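Local coordinates for probable glutathione reductase (Sinorhizobium meliloti, PDB 4DNA), which probably catalyses the NADPH-dependent reduction of glutathione disulfide to glutathione as an FAD-containing homodimer, at residues Pro170-Ile175 and Ile255-Val260; Thr196-Arg201 and Ile226-Glu231; Ile234-Ala239 and Val246-Lys251. One frame throughout, in Å; residues are numbered along the deposited sequence.

Contact 1: residues Pro170-Ile175 and Ile255-Val260; sequences PESILI and IVADQV
Ile255 meets Leu174 through their CD1 methyls, 4.2 Å apart, the two side chains crossing at about a right angle. Leu174 reaches over because its CG stands trans to the backbone N (chi1 172°), carrying the isobutyl group past Ala257, whose CB touches Leu174 CB. Ser172 OG comes to 3.3 Å from the CA of Ala257. Asp258 then turns the chain and brings three polar links together. Its own backbone N donates to Ser172 OG at 3.0 Å, while its carboxylate collects the amides at the start of the other segment: Glu171 N reaches the anti lone pair of Asp258 OD2 at 2.8 Å, and Ser172 N meets the same oxygen from above the carboxylate plane at 3.3 Å. Glu171 OE1 is also close to this oxygen, and Arg244 forms salt bridges to both acids, probably easing their repulsion. With an alanine here, the amides of Glu171 and Ser172 would probably lose their shared acceptor, and Arg244 one of its two carboxylates. At this turn the chain leaves the antiparallel meander and enters the parallel sheet of the Rossmann-type pyridine-nucleotide domain, where 259-262 is the outermost strand within this chain, beside 172-176. Gln259 N donates to Ser172 O at 3.2 Å, and Gln259 O accepts from Leu174 N at 3.0 Å, the usual ladder around a parallel pair. On the flank bearing Ile173, the CB of Gln259 rests against Ile173 CG1, and its CG lies on the ring of Pro170. Val260, paired with Leu174, sets CG1 3.7 Å from Leu174 O.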
# COMPACT_ATOMS: atom_id res chain seq x y z
N PRO A 170 -25.28 17.43 7.85
CA PRO A 170 -26.54 16.78 8.23
C PRO A 170 -26.33 15.85 9.41
O PRO A 170 -25.25 15.28 9.58
CB PRO A 170 -26.92 15.97 6.98
CG PRO A 170 -25.62 15.73 6.29
CD PRO A 170 -24.78 16.95 6.55
N GLU A 171 -27.35 15.74 10.25
CA GLU A 171 -27.31 14.82 11.36
C GLU A 171 -27.76 13.45 10.84
O GLU A 171 -27.38 12.41 11.39
CB GLU A 171 -28.17 15.37 12.52
CG GLU A 171 -28.95 14.33 13.33
CD GLU A 171 -30.12 14.93 14.12
OE1 GLU A 171 -30.74 15.94 13.66
OE2 GLU A 171 -30.43 14.39 15.21
N SER A 172 -28.54 13.46 9.76
CA SER A 172 -28.88 12.23 9.04
C SER A 172 -28.85 12.46 7.52
O SER A 172 -29.21 13.54 7.05
CB SER A 172 -30.24 11.67 9.48
OG SER A 172 -31.25 12.66 9.43
N ILE A 173 -28.39 11.44 6.78
CA ILE A 173 -28.44 11.41 5.31
C ILE A 173 -28.99 10.09 4.76
O ILE A 173 -28.77 9.01 5.34
CB ILE A 173 -27.06 11.72 4.66
CG1 ILE A 173 -27.25 12.20 3.22
CG2 ILE A 173 -26.13 10.50 4.70
CD1 ILE A 173 -26.10 13.02 2.69
N LEU A 174 -29.70 10.17 3.64
CA LEU A 174 -30.12 9.00 2.91
C LEU A 174 -29.61 9.08 1.50
O LEU A 174 -29.96 10.01 0.77
CB LEU A 174 -31.65 8.86 2.91
CG LEU A 174 -32.21 7.76 2.00
CD1 LEU A 174 -32.01 6.40 2.63
CD2 LEU A 174 -33.67 7.98 1.67
N ILE A 175 -28.80 8.09 1.11
CA ILE A 175 -28.19 8.06 -0.22
C ILE A 175 -28.71 6.94 -1.11
O ILE A 175 -28.41 5.77 -0.89
CB ILE A 175 -26.67 7.90 -0.14
CG1 ILE A 175 -26.06 9.06 0.64
CG2 ILE A 175 -26.09 7.84 -1.54
CD1 ILE A 175 -24.74 8.71 1.29
N ILE A 255 -38.83 7.37 5.09
CA ILE A 255 -37.63 7.63 5.87
C ILE A 255 -37.35 9.12 5.91
O ILE A 255 -37.31 9.79 4.86
CB ILE A 255 -36.37 6.93 5.29
CG1 ILE A 255 -36.74 5.69 4.47
CG2 ILE A 255 -35.39 6.57 6.41
CD1 ILE A 255 -35.57 4.79 4.15
N VAL A 256 -37.16 9.65 7.11
CA VAL A 256 -36.87 11.07 7.25
C VAL A 256 -35.37 11.26 7.44
O VAL A 256 -34.75 10.54 8.22
CB VAL A 256 -37.64 11.72 8.42
CG1 VAL A 256 -37.53 13.23 8.33
CG2 VAL A 256 -39.11 11.32 8.39
N ALA A 257 -34.79 12.21 6.72
CA ALA A 257 -33.37 12.54 6.90
C ALA A 257 -33.12 14.01 6.64
O ALA A 257 -33.92 14.67 5.97
CB ALA A 257 -32.50 11.69 6.00
N ASP A 258 -32.01 14.53 7.17
CA ASP A 258 -31.62 15.92 6.91
C ASP A 258 -31.35 16.19 5.42
O ASP A 258 -31.79 17.19 4.87
CB ASP A 258 -30.43 16.32 7.78
CG ASP A 258 -30.83 16.64 9.21
OD1 ASP A 258 -31.93 17.20 9.41
OD2 ASP A 258 -30.05 16.36 10.14
N GLN A 259 -30.65 15.28 4.75
CA GLN A 259 -30.40 15.41 3.32
C GLN A 259 -30.69 14.09 2.61
O GLN A 259 -30.55 13.00 3.21
CB GLN A 259 -28.95 15.84 3.04
CG GLN A 259 -28.52 17.11 3.74
CD GLN A 259 -28.98 18.38 3.04
OE1 GLN A 259 -29.12 18.42 1.82
NE2 GLN A 259 -29.21 19.42 3.81
N VAL A 260 -31.11 14.19 1.35
CA VAL A 260 -31.29 13.03 0.47
C VAL A 260 -30.42 13.19 -0.76
O VAL A 260 -30.68 14.03 -1.61
CB VAL A 260 -32.77 12.83 0.06
CG1 VAL A 260 -32.88 11.65 -0.90
CG2 VAL A 260 -33.65 12.61 1.28

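Contact 2: residues Thr196-Arg201 and Ile226-Glu231; sequences TTLIYR and IRILCE
Leu198 is held to strand 227-229 by both its backbone N and its backbone O: the N donates to Arg227 O at 2.8 Å in an almost straight bond (176° at the hydrogen), and the O accepts from Leu229 N at 2.8 Å. Tyr200 N carries the ladder on to Leu229 O, whereas at the other end Arg227 N reaches Thr196 O only weakly, at 3.4 Å. Thr197 and Arg227 lie side by side and point the same way, with Thr197 CG2 3.7 Å from Arg227 CB and also against its CD. That methyl faces the arginine because Thr197 OG1 occupies the position beside the backbone N (chi1 -42°). Arg227 runs on extended, and Leu229 CD1 sits 3.9 Å above the centre of one face of its guanidinium group, a cover supplied from within its own strand. Next along this flank, Ile199 CG1 packs on Leu229 CB at 3.9 Å, the two side chains meeting at a slant. The two strands belong to a beta-alpha-beta crossover of the Rossmann-type domain, with helix 211-223 linking 195-199 to 227-229, the outermost strand of the parallel sheet within this chain. The helix covers the other flank, where Met221 touches Leu198, Ile226 and Ile228. There Thr196 and Ile226 bring their CG2 methyls to 3.9 Å, and helix 180-191 reaches both through His190. Thr196 OG1 turns back to Val194 O. On its far side, strand 195-199 is bonded to strand 172-176, and the nearest atoms of the Tyr200 side chain and Gly178, part of the predicted NAD-binding glycine motif, are about 3 Å apart.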
# COMPACT_ATOMS: atom_id res chain seq x y z
N THR A 196 -26.23 7.40 8.70
CA THR A 196 -26.19 7.15 7.24
C THR A 196 -27.08 5.99 6.78
O THR A 196 -27.00 4.91 7.33
CB THR A 196 -24.74 6.91 6.75
OG1 THR A 196 -23.98 8.11 6.89
CG2 THR A 196 -24.71 6.49 5.29
N THR A 197 -27.90 6.22 5.76
CA THR A 197 -28.67 5.13 5.13
C THR A 197 -28.44 5.11 3.62
O THR A 197 -28.47 6.15 2.96
CB THR A 197 -30.18 5.25 5.40
OG1 THR A 197 -30.40 5.63 6.76
CG2 THR A 197 -30.89 3.95 5.11
N LEU A 198 -28.22 3.92 3.07
CA LEU A 198 -27.99 3.74 1.63
C LEU A 198 -29.07 2.87 1.00
O LEU A 198 -29.40 1.80 1.53
CB LEU A 198 -26.60 3.14 1.39
CG LEU A 198 -26.12 2.76 -0.01
CD1 LEU A 198 -25.71 3.96 -0.85
CD2 LEU A 198 -24.93 1.84 0.16
N ILE A 199 -29.64 3.34 -0.11
CA ILE A 199 -30.69 2.59 -0.80
C ILE A 199 -30.41 2.42 -2.30
O ILE A 199 -29.89 3.32 -2.97
CB ILE A 199 -32.09 3.18 -0.54
CG1 ILE A 199 -33.19 2.23 -1.06
CG2 ILE A 199 -32.21 4.59 -1.10
CD1 ILE A 199 -34.61 2.74 -0.87
N TYR A 200 -30.74 1.24 -2.81
CA TYR A 200 -30.34 0.84 -4.15
C TYR A 200 -31.37 -0.08 -4.75
O TYR A 200 -31.89 -0.95 -4.08
CB TYR A 200 -29.00 0.11 -4.08
CG TYR A 200 -28.38 -0.23 -5.43
CD1 TYR A 200 -28.50 0.63 -6.55
CD2 TYR A 200 -27.64 -1.41 -5.57
CE1 TYR A 200 -27.91 0.31 -7.77
CE2 TYR A 200 -27.05 -1.73 -6.79
CZ TYR A 200 -27.18 -0.88 -7.89
OH TYR A 200 -26.56 -1.23 -9.07
N ARG A 201 -31.63 0.11 -6.04
CA ARG A 201 -32.69 -0.60 -6.73
C ARG A 201 -32.26 -2.01 -7.15
O ARG A 201 -33.11 -2.88 -7.40
CB ARG A 201 -33.20 0.21 -7.93
CG ARG A 201 -32.14 0.95 -8.75
CD ARG A 201 -32.48 0.99 -10.24
NE ARG A 201 -33.90 0.73 -10.47
CZ ARG A 201 -34.44 -0.48 -10.68
NH1 ARG A 201 -35.75 -0.60 -10.86
NH2 ARG A 201 -33.66 -1.56 -10.71
N ILE A 226 -24.24 1.13 9.23
CA ILE A 226 -24.85 1.71 8.04
C ILE A 226 -26.04 0.85 7.60
O ILE A 226 -25.91 -0.37 7.41
CB ILE A 226 -23.83 1.96 6.90
CG1 ILE A 226 -22.67 2.83 7.43
CG2 ILE A 226 -24.51 2.60 5.70
CD1 ILE A 226 -21.57 3.14 6.44
N ARG A 227 -27.20 1.47 7.49
CA ARG A 227 -28.38 0.77 7.05
C ARG A 227 -28.31 0.69 5.53
O ARG A 227 -28.21 1.71 4.85
CB ARG A 227 -29.64 1.49 7.51
CG ARG A 227 -30.84 0.58 7.66
CD ARG A 227 -32.14 1.36 7.55
NE ARG A 227 -33.30 0.47 7.56
CZ ARG A 227 -34.57 0.87 7.58
NH1 ARG A 227 -34.87 2.17 7.60
NH2 ARG A 227 -35.55 -0.03 7.58
N ILE A 228 -28.33 -0.53 5.00
CA ILE A 228 -28.39 -0.70 3.55
C ILE A 228 -29.71 -1.33 3.20
O ILE A 228 -30.15 -2.27 3.84
CB ILE A 228 -27.23 -1.55 2.98
CG1 ILE A 228 -25.88 -1.07 3.53
CG2 ILE A 228 -27.23 -1.51 1.45
CD1 ILE A 228 -24.73 -1.98 3.15
N LEU A 229 -30.34 -0.78 2.17
CA LEU A 229 -31.62 -1.23 1.70
C LEU A 229 -31.52 -1.59 0.22
O LEU A 229 -31.42 -0.72 -0.65
CB LEU A 229 -32.69 -0.17 1.96
CG LEU A 229 -32.86 0.18 3.44
CD1 LEU A 229 -33.83 1.32 3.67
CD2 LEU A 229 -33.27 -1.05 4.25
N CYS A 230 -31.54 -2.89 -0.05
CA CYS A 230 -31.43 -3.40 -1.41
C CYS A 230 -32.80 -3.60 -2.08
O CYS A 230 -33.84 -3.60 -1.41
CB CYS A 230 -30.60 -4.69 -1.40
SG CYS A 230 -28.83 -4.38 -1.58
N GLU A 231 -32.78 -3.73 -3.41
CA GLU A 231 -33.96 -4.06 -4.21
C GLU A 231 -35.10 -3.09 -3.94
O GLU A 231 -36.24 -3.51 -3.75
CB GLU A 231 -34.45 -5.49 -3.94
CG GLU A 231 -33.39 -6.58 -3.95
CD GLU A 231 -33.97 -7.95 -4.23
OE1 GLU A 231 -35.18 -8.04 -4.50
OE2 GLU A 231 -33.22 -8.94 -4.18

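Contact 3: residues Ile234-Ala239 and Val246-Lys251; sequences IQSVSA and VATTMK
Ser238 and Val246 exchange two backbone hydrogen bonds, Ser238 N to Val246 O at 2.8 Å and Val246 N to Ser238 O at 2.6 Å, which makes them a hydrogen-bonded antiparallel pair close to the turn of a beta hairpin. Thr248 continues the ladder, donating from its N to Ser236 O at 2.8 Å with an angle of 169° at the hydrogen. Its O accepts from Gln235 N, a more bent bond (142°) with the donor tilted out of the carbonyl plane. Gln235 and Ser236 together thus face the single residue Thr248: a beta bulge, with Gln235 in a helix-like backbone conformation between the pairs Ile234-Thr249 and Val237-Ala247. The bulge turns the Gln235 side chain toward the opposite strand. Its CG passes 3.9 Å from Thr248 CG2, and a bend at chi2 (-87°) then carries the side chain across that of Met250, a selenomethionine, the two crossing at about a right angle. On the Thr248 flank, Ser236 OG lies near Thr248 OG1. The opposite flank, with Ile234, Val237, Ala247 and Thr249, is mainly apolar: Ile234 CG2 approaches Ala247 CB at 4.4 Å, and both residues also rest on Leu174 of the parallel sheet, while Val237 touches Cys157. Beyond the bulge, the carboxamide oxygen Gln235 OE1 stands 3.4 Å from Met250 CG.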
# COMPACT_ATOMS: atom_id res chain seq x y z
N ILE A 234 -36.78 5.01 -4.40
CA ILE A 234 -37.55 6.13 -3.81
C ILE A 234 -38.75 6.52 -4.69
O ILE A 234 -38.57 6.91 -5.85
CB ILE A 234 -36.65 7.36 -3.52
CG1 ILE A 234 -35.68 7.04 -2.39
CG2 ILE A 234 -37.49 8.57 -3.13
CD1 ILE A 234 -34.59 8.08 -2.21
N GLN A 235 -39.97 6.39 -4.14
CA GLN A 235 -41.22 6.77 -4.84
C GLN A 235 -41.27 8.29 -5.07
O GLN A 235 -41.56 8.76 -6.18
CB GLN A 235 -42.50 6.37 -4.05
CG GLN A 235 -42.54 4.97 -3.43
CD GLN A 235 -43.04 3.89 -4.37
OE1 GLN A 235 -42.56 3.76 -5.49
NE2 GLN A 235 -43.99 3.10 -3.90
N SER A 236 -40.99 9.05 -4.00
CA SER A 236 -41.01 10.52 -4.01
C SER A 236 -40.35 11.11 -2.77
O SER A 236 -40.30 10.47 -1.71
CB SER A 236 -42.44 11.03 -4.08
OG SER A 236 -43.12 10.69 -2.89
N VAL A 237 -39.86 12.34 -2.90
CA VAL A 237 -39.31 13.07 -1.78
C VAL A 237 -40.19 14.28 -1.52
O VAL A 237 -40.67 14.92 -2.46
CB VAL A 237 -37.86 13.54 -2.02
CG1 VAL A 237 -37.28 14.20 -0.78
CG2 VAL A 237 -36.97 12.38 -2.44
N SER A 238 -40.41 14.57 -0.24
CA SER A 238 -41.04 15.81 0.18
C SER A 238 -40.40 16.37 1.47
O SER A 238 -39.77 15.63 2.24
CB SER A 238 -42.54 15.62 0.38
OG SER A 238 -42.78 15.13 1.67
N ALA A 239 -40.59 17.68 1.69
CA ALA A 239 -40.12 18.38 2.88
C ALA A 239 -41.17 18.42 4.00
O ALA A 239 -42.36 18.64 3.73
CB ALA A 239 -39.69 19.80 2.51
N VAL A 246 -38.56 13.98 3.84
CA VAL A 246 -39.27 12.72 3.97
C VAL A 246 -39.24 12.05 2.61
O VAL A 246 -39.68 12.62 1.61
CB VAL A 246 -40.72 12.93 4.41
CG1 VAL A 246 -41.37 11.59 4.72
CG2 VAL A 246 -40.77 13.84 5.63
N ALA A 247 -38.70 10.83 2.58
CA ALA A 247 -38.59 10.06 1.35
C ALA A 247 -39.49 8.84 1.42
O ALA A 247 -39.48 8.12 2.42
CB ALA A 247 -37.16 9.64 1.12
N THR A 248 -40.24 8.61 0.35
CA THR A 248 -41.19 7.49 0.27
C THR A 248 -40.60 6.31 -0.50
O THR A 248 -39.99 6.46 -1.56
CB THR A 248 -42.54 7.94 -0.32
OG1 THR A 248 -42.99 9.10 0.39
CG2 THR A 248 -43.61 6.84 -0.21
N THR A 249 -40.80 5.13 0.06
CA THR A 249 -40.16 3.93 -0.42
C THR A 249 -41.24 2.93 -0.76
O THR A 249 -42.30 2.94 -0.14
CB THR A 249 -39.26 3.38 0.69
OG1 THR A 249 -38.13 4.26 0.84
CG2 THR A 249 -38.78 2.02 0.37
N MSE A 250 -40.99 2.08 -1.76
CA MSE A 250 -41.90 0.97 -2.07
C MSE A 250 -41.98 0.07 -0.87
O MSE A 250 -43.08 -0.26 -0.38
CB MSE A 250 -41.37 0.11 -3.21
CG MSE A 250 -41.75 0.56 -4.61
SE MSE A 250 -41.48 -0.97 -5.84
CE MSE A 250 -40.10 -0.27 -7.09
N LYS A 251 -40.81 -0.31 -0.37
CA LYS A 251 -40.67 -1.41 0.57
C LYS A 251 -40.43 -1.05 2.04
O LYS A 251 -40.91 -1.74 2.93
CB LYS A 251 -39.62 -2.38 0.05
CG LYS A 251 -39.92 -2.90 -1.35
CD LYS A 251 -39.09 -4.12 -1.70
CE LYS A 251 -39.39 -4.57 -3.12
NZ LYS A 251 -38.50 -5.70 -3.53

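All three contacts lie in the pyridine-nucleotide domain, their centres 12 to 13 Å apart. Contacts 1 and 2 share the four-stranded parallel sheet, in which strands 172-176 and 195-199 are neighbours; contact 3 belongs to the antiparallel three-stranded sheet, joined to contact 1 through strands 245-249 and 254-257. Along the chain, 170-175 comes first, contacts 2 and 3 follow in turn, and 255-260 closes the excursion. Leu174 sits where all three meet, touching Thr197, Ile234, Ala247 and Ile255, so the antiparallel sheet packs on one face of the parallel sheet. Helices 180-191 and 211-223 cover its other face, a layered framework consistent with the predicted NAD-binding site nearby.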